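Local coordinates for protein endo-beta-1,4-glucanase (cellulase B) (Bacillus halodurans, PDB 4V2X) that probably hydrolyses internal beta-1,4 linkages of glucans as a glycoside hydrolase family 5 enzyme, with carbohydrate-binding CBM46 and Ig-like modules beside the catalytic one, at residues Ile235-Thr247 with Ile259-His272. Residues are numbered along the deposited sequence; the frame is centred on the assembly and turned at random.
Sequences IRPLVLPTMETAT and IDKLDDPNLIATVH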
ATOM      1  N   ILE A 235     -11.168  20.851 -11.127  1.00 23.70           N
ATOM      2  CA  ILE A 235     -12.237  19.898 -11.433  1.00 23.96           C
ATOM      3  C   ILE A 235     -12.001  19.022 -12.677  1.00 22.47           C
ATOM      4  O   ILE A 235     -12.780  18.101 -12.930  1.00 24.01           O
ATOM      5  CB  ILE A 235     -13.604  20.610 -11.575  1.00 25.84           C
ATOM      6  CG1 ILE A 235     -13.619  21.579 -12.769  1.00 27.71           C
ATOM      7  CG2 ILE A 235     -13.945  21.339 -10.284  1.00 26.45           C
ATOM      8  CD1 ILE A 235     -14.992  22.141 -13.076  1.00 30.13           C
ATOM      9  N   ARG A 236     -10.944  19.289 -13.442  1.00 21.35           N
ATOM     10  CA  ARG A 236     -10.694  18.545 -14.680  1.00 19.32           C
ATOM     11  C   ARG A 236     -10.607  17.060 -14.377  1.00 18.84           C
ATOM     12  O   ARG A 236      -9.887  16.661 -13.464  1.00 19.14           O
ATOM     13  CB  ARG A 236      -9.397  18.995 -15.343  1.00 19.22           C
ATOM     14  CG  ARG A 236      -9.142  18.356 -16.702  1.00 18.28           C
ATOM     15  CD  ARG A 236      -7.841  18.842 -17.319  1.00 18.24           C
ATOM     16  NE  ARG A 236      -7.777  20.303 -17.349  1.00 18.80           N
ATOM     17  CZ  ARG A 236      -8.463  21.088 -18.178  1.00 19.67           C
ATOM     18  NH1 ARG A 236      -9.282  20.579 -19.093  1.00 18.98           N
ATOM     19  NH2 ARG A 236      -8.335  22.412 -18.082  1.00 21.11           N
ATOM     20  N   PRO A 237     -11.339  16.232 -15.143  1.00 18.54           N
ATOM     21  CA  PRO A 237     -11.217  14.800 -14.907  1.00 17.78           C
ATOM     22  C   PRO A 237      -9.797  14.275 -15.120  1.00 16.75           C
ATOM     23  O   PRO A 237      -9.100  14.700 -16.046  1.00 16.45           O
ATOM     24  CB  PRO A 237     -12.188  14.205 -15.929  1.00 18.14           C
ATOM     25  CG  PRO A 237     -13.260  15.237 -15.993  1.00 18.56           C
ATOM     26  CD  PRO A 237     -12.509  16.538 -15.982  1.00 18.74           C
ATOM     27  N   LEU A 238      -9.393  13.362 -14.246  1.00 16.31           N
ATOM     28  CA  LEU A 238      -8.068  12.763 -14.283  1.00 15.53           C
ATOM     29  C   LEU A 238      -8.211  11.263 -14.411  1.00 15.46           C
ATOM     30  O   LEU A 238      -9.056  10.641 -13.755  1.00 16.02           O
ATOM     31  CB  LEU A 238      -7.284  13.095 -13.015  1.00 15.91           C
ATOM     32  CG  LEU A 238      -7.171  14.586 -12.706  1.00 16.68           C
ATOM     33  CD1 LEU A 238      -6.379  14.802 -11.430  1.00 17.76           C
ATOM     34  CD2 LEU A 238      -6.547  15.340 -13.868  1.00 16.78           C
ATOM     35  N   VAL A 239      -7.371  10.689 -15.265  1.00 13.85           N
ATOM     36  CA  VAL A 239      -7.432   9.274 -15.599  1.00 13.43           C
ATOM     37  C   VAL A 239      -6.227   8.571 -14.988  1.00 12.71           C
ATOM     38  O   VAL A 239      -5.083   8.948 -15.249  1.00 13.44           O
ATOM     39  CB  VAL A 239      -7.459   9.065 -17.132  1.00 12.99           C
ATOM     40  CG1 VAL A 239      -7.612   7.584 -17.471  1.00 13.12           C
ATOM     41  CG2 VAL A 239      -8.592   9.864 -17.766  1.00 13.72           C
ATOM     42  N   LEU A 240      -6.491   7.558 -14.161  1.00 11.95           N
ATOM     43  CA  LEU A 240      -5.437   6.854 -13.432  1.00 12.10           C
ATOM     44  C   LEU A 240      -5.437   5.367 -13.788  1.00 11.54           C
ATOM     45  O   LEU A 240      -6.476   4.714 -13.729  1.00 11.65           O
ATOM     46  CB  LEU A 240      -5.624   7.011 -11.918  1.00 13.39           C
ATOM     47  CG  LEU A 240      -5.656   8.438 -11.359  1.00 14.30           C
ATOM     48  CD1 LEU A 240      -5.872   8.417  -9.850  1.00 15.23           C
ATOM     49  CD2 LEU A 240      -4.385   9.202 -11.708  1.00 14.21           C
ATOM     50  N   PRO A 241      -4.264   4.826 -14.144  1.00 11.43           N
ATOM     51  CA  PRO A 241      -4.156   3.444 -14.576  1.00 11.69           C
ATOM     52  C   PRO A 241      -3.852   2.452 -13.467  1.00 11.15           C
ATOM     53  O   PRO A 241      -3.259   2.801 -12.445  1.00 11.20           O
ATOM     54  CB  PRO A 241      -2.954   3.492 -15.512  1.00 10.95           C
ATOM     55  CG  PRO A 241      -2.059   4.498 -14.863  1.00 10.95           C
ATOM     56  CD  PRO A 241      -2.993   5.552 -14.338  1.00 11.21           C
ATOM     57  N   THR A 242      -4.224   1.199 -13.700  1.00 10.92           N
ATOM     58  CA  THR A 242      -3.625   0.084 -12.980  1.00 10.51           C
ATOM     59  C   THR A 242      -2.209  -0.172 -13.503  1.00 10.53           C
ATOM     60  O   THR A 242      -1.841   0.277 -14.599  1.00 11.23           O
ATOM     61  CB  THR A 242      -4.423  -1.212 -13.194  1.00 10.70           C
ATOM     62  OG1 THR A 242      -4.555  -1.449 -14.599  1.00 10.62           O
ATOM     63  CG2 THR A 242      -5.790  -1.113 -12.588  1.00 10.82           C
ATOM     64  N   MET A 243      -1.426  -0.920 -12.733  1.00 10.88           N
ATOM     65  CA  MET A 243      -0.103  -1.376 -13.188  1.00 11.00           C
ATOM     66  C   MET A 243      -0.270  -2.152 -14.491  1.00 11.12           C
ATOM     67  O   MET A 243      -1.157  -3.017 -14.599  1.00 10.81           O
ATOM     68  CB  MET A 243       0.568  -2.275 -12.139  1.00 12.16           C
ATOM     69  CG  MET A 243       2.075  -2.451 -12.329  1.00 13.05           C
ATOM     70  SD  MET A 243       3.030  -0.972 -11.917  1.00 13.71           S
ATOM     71  CE  MET A 243       2.807  -0.946 -10.141  1.00 13.40           C
ATOM     72  N   GLU A 244       0.560  -1.808 -15.475  1.00 11.02           N
ATOM     73  CA  GLU A 244       0.531  -2.406 -16.823  1.00 11.92           C
ATOM     74  C   GLU A 244      -0.814  -2.236 -17.533  1.00 11.52           C
ATOM     75  O   GLU A 244      -1.062  -2.876 -18.558  1.00 11.93           O
ATOM     76  CB  GLU A 244       0.918  -3.893 -16.767  1.00 12.67           C
ATOM     77  CG  GLU A 244       2.359  -4.141 -16.365  1.00 13.64           C
ATOM     78  CD  GLU A 244       2.770  -5.602 -16.449  1.00 15.42           C
ATOM     79  OE1 GLU A 244       1.913  -6.478 -16.699  1.00 17.19           O
ATOM     80  OE2 GLU A 244       3.970  -5.873 -16.273  1.00 17.19           O
ATOM     81  N   THR A 245      -1.653  -1.341 -17.015  1.00 11.37           N
ATOM     82  CA  THR A 245      -3.073  -1.240 -17.378  1.00 11.41           C
ATOM     83  C   THR A 245      -3.755  -2.612 -17.430  1.00 11.15           C
ATOM     84  O   THR A 245      -4.679  -2.832 -18.219  1.00 11.01           O
ATOM     85  CB  THR A 245      -3.302  -0.462 -18.690  1.00 11.56           C
ATOM     86  OG1 THR A 245      -2.552  -1.070 -19.750  1.00 12.09           O
ATOM     87  CG2 THR A 245      -2.903   1.035 -18.533  1.00 11.82           C
ATOM     88  N   ALA A 246      -3.333  -3.499 -16.530  1.00 11.53           N
ATOM     89  CA  ALA A 246      -3.844  -4.863 -16.459  1.00 11.27           C
ATOM     90  C   ALA A 246      -5.066  -4.942 -15.538  1.00 12.63           C
ATOM     91  O   ALA A 246      -5.396  -3.981 -14.851  1.00 12.23           O
ATOM     92  CB  ALA A 246      -2.743  -5.794 -15.984  1.00 12.17           C
ATOM     93  N   THR A 247      -5.737  -6.087 -15.528  1.00 12.95           N
ATOM     94  CA  THR A 247      -7.042  -6.212 -14.866  1.00 14.15           C
ATOM     95  C   THR A 247      -7.114  -7.252 -13.748  1.00 14.15           C
ATOM     96  O   THR A 247      -8.198  -7.539 -13.262  1.00 15.09           O
ATOM     97  CB  THR A 247      -8.149  -6.572 -15.880  1.00 15.48           C
ATOM     98  OG1 THR A 247      -7.905  -7.881 -16.419  1.00 16.00           O
ATOM     99  CG2 THR A 247      -8.217  -5.550 -17.000  1.00 15.21           C
ATOM    100  N   ILE A 259      -7.413   5.744  -5.666  1.00 16.23           N
ATOM    101  CA  ILE A 259      -8.535   6.612  -5.998  1.00 15.99           C
ATOM    102  C   ILE A 259      -9.326   6.968  -4.735  1.00 16.50           C
ATOM    103  O   ILE A 259      -9.701   8.120  -4.551  1.00 17.74           O
ATOM    104  CB  ILE A 259      -9.452   5.974  -7.069  1.00 16.17           C
ATOM    105  CG1 ILE A 259      -8.740   5.975  -8.421  1.00 15.75           C
ATOM    106  CG2 ILE A 259     -10.775   6.726  -7.181  1.00 17.05           C
ATOM    107  CD1 ILE A 259      -9.442   5.182  -9.505  1.00 16.20           C
ATOM    108  N   ASP A 260      -9.560   5.978  -3.879  1.00 16.75           N
ATOM    109  CA  ASP A 260     -10.311   6.178  -2.628  1.00 18.44           C
ATOM    110  C   ASP A 260      -9.612   7.210  -1.736  1.00 18.76           C
ATOM    111  O   ASP A 260     -10.247   8.114  -1.182  1.00 17.80           O
ATOM    112  CB  ASP A 260     -10.451   4.838  -1.893  1.00 19.90           C
ATOM    113  CG  ASP A 260     -11.403   4.900  -0.707  1.00 21.69           C
ATOM    114  OD1 ASP A 260     -12.407   5.622  -0.778  1.00 22.82           O
ATOM    115  OD2 ASP A 260     -11.149   4.196   0.289  1.00 25.09           O
ATOM    116  N   LYS A 261      -8.296   7.065  -1.623  1.00 17.80           N
ATOM    117  CA  LYS A 261      -7.449   7.952  -0.832  1.00 18.01           C
ATOM    118  C   LYS A 261      -7.543   9.416  -1.256  1.00 17.94           C
ATOM    119  O   LYS A 261      -7.571  10.322  -0.415  1.00 18.31           O
ATOM    120  CB  LYS A 261      -5.995   7.485  -0.968  1.00 18.77           C
ATOM    121  CG  LYS A 261      -4.976   8.337  -0.244  1.00 18.53           C
ATOM    122  CD  LYS A 261      -3.561   7.942  -0.632  1.00 18.06           C
ATOM    123  CE  LYS A 261      -3.182   8.441  -2.018  1.00 17.17           C
ATOM    124  NZ  LYS A 261      -1.744   8.179  -2.293  1.00 16.02           N
ATOM    125  N   LEU A 262      -7.578   9.649  -2.559  1.00 18.03           N
ATOM    126  CA  LEU A 262      -7.495  11.002  -3.095  1.00 18.35           C
ATOM    127  C   LEU A 262      -8.765  11.808  -2.850  1.00 20.52           C
ATOM    128  O   LEU A 262      -8.730  13.032  -2.948  1.00 21.35           O
ATOM    129  CB  LEU A 262      -7.144  10.971  -4.585  1.00 17.91           C
ATOM    130  CG  LEU A 262      -5.737  10.410  -4.849  1.00 17.18           C
ATOM    131  CD1 LEU A 262      -5.513  10.185  -6.327  1.00 16.78           C
ATOM    132  CD2 LEU A 262      -4.649  11.309  -4.276  1.00 17.72           C
ATOM    133  N   ASP A 263      -9.869  11.126  -2.544  1.00 22.69           N
ATOM    134  CA  ASP A 263     -11.072  11.777  -2.017  1.00 23.69           C
ATOM    135  C   ASP A 263     -11.543  12.889  -2.953  1.00 23.81           C
ATOM    136  O   ASP A 263     -11.766  14.022  -2.536  1.00 24.32           O
ATOM    137  CB  ASP A 263     -10.774  12.309  -0.611  1.00 24.93           C
ATOM    138  CG  ASP A 263     -12.021  12.710   0.157  1.00 25.78           C
ATOM    139  OD1 ASP A 263     -13.097  12.124  -0.061  1.00 30.48           O
ATOM    140  OD2 ASP A 263     -11.914  13.619   0.989  1.00 24.98           O
ATOM    141  N   ASP A 264     -11.681  12.536  -4.226  1.00 22.83           N
ATOM    142  CA  ASP A 264     -11.993  13.479  -5.296  1.00 22.55           C
ATOM    143  C   ASP A 264     -13.083  12.872  -6.162  1.00 23.60           C
ATOM    144  O   ASP A 264     -13.029  11.682  -6.463  1.00 23.50           O
ATOM    145  CB  ASP A 264     -10.747  13.725  -6.148  1.00 21.63           C
ATOM    146  CG  ASP A 264     -10.969  14.757  -7.232  1.00 22.16           C
ATOM    147  OD1 ASP A 264     -10.749  15.959  -6.960  1.00 21.72           O
ATOM    148  OD2 ASP A 264     -11.333  14.375  -8.368  1.00 21.18           O
ATOM    149  N   PRO A 265     -14.073  13.682  -6.575  1.00 24.03           N
ATOM    150  CA  PRO A 265     -15.216  13.149  -7.321  1.00 23.49           C
ATOM    151  C   PRO A 265     -15.012  12.986  -8.837  1.00 22.95           C
ATOM    152  O   PRO A 265     -15.900  12.456  -9.511  1.00 24.45           O
ATOM    153  CB  PRO A 265     -16.303  14.201  -7.054  1.00 24.08           C
ATOM    154  CG  PRO A 265     -15.545  15.480  -6.924  1.00 24.28           C
ATOM    155  CD  PRO A 265     -14.236  15.122  -6.276  1.00 23.37           C
ATOM    156  N   ASN A 266     -13.875  13.436  -9.369  1.00 22.40           N
ATOM    157  CA  ASN A 266     -13.669  13.504 -10.814  1.00 21.21           C
ATOM    158  C   ASN A 266     -12.476  12.660 -11.254  1.00 19.32           C
ATOM    159  O   ASN A 266     -11.607  13.124 -11.992  1.00 19.31           O
ATOM    160  CB  ASN A 266     -13.508  14.963 -11.243  1.00 22.74           C
ATOM    161  CG  ASN A 266     -14.775  15.777 -11.007  1.00 25.30           C
ATOM    162  OD1 ASN A 266     -15.843  15.221 -10.755  1.00 27.67           O
ATOM    163  ND2 ASN A 266     -14.659  17.092 -11.077  1.00 26.39           N
ATOM    164  N   LEU A 267     -12.449  11.417 -10.780  1.00 17.59           N
ATOM    165  CA  LEU A 267     -11.384  10.476 -11.129  1.00 16.95           C
ATOM    166  C   LEU A 267     -11.946   9.326 -11.972  1.00 16.76           C
ATOM    167  O   LEU A 267     -13.066   8.845 -11.748  1.00 15.84           O
ATOM    168  CB  LEU A 267     -10.695   9.949  -9.870  1.00 16.78           C
ATOM    169  CG  LEU A 267      -9.983  11.004  -9.007  1.00 17.12           C
ATOM    170  CD1 LEU A 267      -9.365  10.371  -7.764  1.00 18.11           C
ATOM    171  CD2 LEU A 267      -8.937  11.756  -9.814  1.00 17.31           C
ATOM    172  N   ILE A 268     -11.154   8.914 -12.957  1.00 15.22           N
ATOM    173  CA  ILE A 268     -11.533   7.872 -13.895  1.00 14.66           C
ATOM    174  C   ILE A 268     -10.472   6.785 -13.829  1.00 13.65           C
ATOM    175  O   ILE A 268      -9.281   7.085 -13.890  1.00 13.82           O
ATOM    176  CB  ILE A 268     -11.611   8.424 -15.337  1.00 14.80           C
ATOM    177  CG1 ILE A 268     -12.655   9.543 -15.427  1.00 14.98           C
ATOM    178  CG2 ILE A 268     -11.954   7.312 -16.318  1.00 14.80           C
ATOM    179  CD1 ILE A 268     -12.576  10.333 -16.715  1.00 15.36           C
ATOM    180  N   ALA A 269     -10.900   5.532 -13.698  1.00 12.95           N
ATOM    181  CA  ALA A 269      -9.967   4.402 -13.743  1.00 12.54           C
ATOM    182  C   ALA A 269      -9.751   3.969 -15.192  1.00 12.07           C
ATOM    183  O   ALA A 269     -10.689   3.985 -15.991  1.00 13.62           O
ATOM    184  CB  ALA A 269     -10.496   3.237 -12.922  1.00 12.74           C
ATOM    185  N   THR A 270      -8.525   3.579 -15.533  1.00 11.59           N
ATOM    186  CA  THR A 270      -8.264   3.063 -16.872  1.00 11.54           C
ATOM    187  C   THR A 270      -7.497   1.739 -16.868  1.00 11.80           C
ATOM    188  O   THR A 270      -6.617   1.496 -16.033  1.00 11.64           O
ATOM    189  CB  THR A 270      -7.590   4.124 -17.786  1.00 12.00           C
ATOM    190  OG1 THR A 270      -7.710   3.714 -19.147  1.00 12.72           O
ATOM    191  CG2 THR A 270      -6.122   4.329 -17.448  1.00 12.22           C
ATOM    192  N   VAL A 271      -7.901   0.873 -17.798  1.00 11.33           N
ATOM    193  CA  VAL A 271      -7.233  -0.384 -18.089  1.00 11.18           C
ATOM    194  C   VAL A 271      -7.179  -0.510 -19.607  1.00 10.37           C
ATOM    195  O   VAL A 271      -7.872   0.228 -20.316  1.00 10.77           O
ATOM    196  CB  VAL A 271      -7.965  -1.599 -17.472  1.00 11.58           C
ATOM    197  CG1 VAL A 271      -7.970  -1.501 -15.949  1.00 11.94           C
ATOM    198  CG2 VAL A 271      -9.383  -1.741 -18.011  1.00 12.59           C
ATOM    199  N   HIS A 272      -6.345  -1.421 -20.099  1.00  9.90           N
ATOM    200  CA  HIS A 272      -6.259  -1.733 -21.524  1.00 10.10           C
ATOM    201  C   HIS A 272      -6.563  -3.212 -21.718  1.00  9.97           C
ATOM    202  O   HIS A 272      -6.483  -4.000 -20.766  1.00 10.95           O
ATOM    203  CB  HIS A 272      -4.871  -1.449 -22.061  1.00 10.38           C
ATOM    204  CG  HIS A 272      -4.487  -0.005 -22.021  1.00  9.79           C
ATOM    205  ND1 HIS A 272      -3.226   0.430 -22.352  1.00 10.07           N
ATOM    206  CD2 HIS A 272      -5.200   1.104 -21.710  1.00  9.79           C
ATOM    207  CE1 HIS A 272      -3.173   1.747 -22.238  1.00 10.40           C
ATOM    208  NE2 HIS A 272      -4.358   2.180 -21.849  1.00 10.19           N
TER
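In the parallel strand pair of a beta-alpha-beta unit, Leu238 lies beside Leu267 and Pro241 beside Thr270. Backbone bonds alternate along the pair: Leu238 O takes Ile268 N at 2.8 Å, and Ile268 O takes Leu240 N, nearly straight. Just before the strands, Asn266 ND2 reaches Ile235 O at 2.8 Å, in the carbonyl plane on a lone pair. The bond is bent (137° at the hydrogen), and Ile235 O is tilted out of the Asn266 amide plane. The strands are the fifth and sixth of the eight-stranded (beta/alpha)8 barrel of family 5 glycoside hydrolases. On the face shared by Val239 and Thr270, Val239 CG1 presses tightly on Thr270 CB, 3.5 Å away. Val239 CG1 is anti to its own backbone N (chi1 -176°), which leaves CG2 to face Ile268. The other face looks to helix 249-262, where Leu240 CD1 meets Leu262 CD1 tip to tip at 4.0 Å. Beyond the strand end, the chain turns back through Thr242 to Thr245. Thr245 O accepts His272 N at 2.9 Å in an almost linear bond. Thr245 CG2 sits over the centre of one face of the His272 ring, 3.7 Å from the centroid, a CH-pi contact. His272 ND1 is hydrogen-bonded to Glu197 OE2, which helps fix the ring's rotation. Without the imidazole, as with an alanine at this position, Thr245 CG2 would probably lose the aromatic face it rests on and Glu197 its bond to ND1.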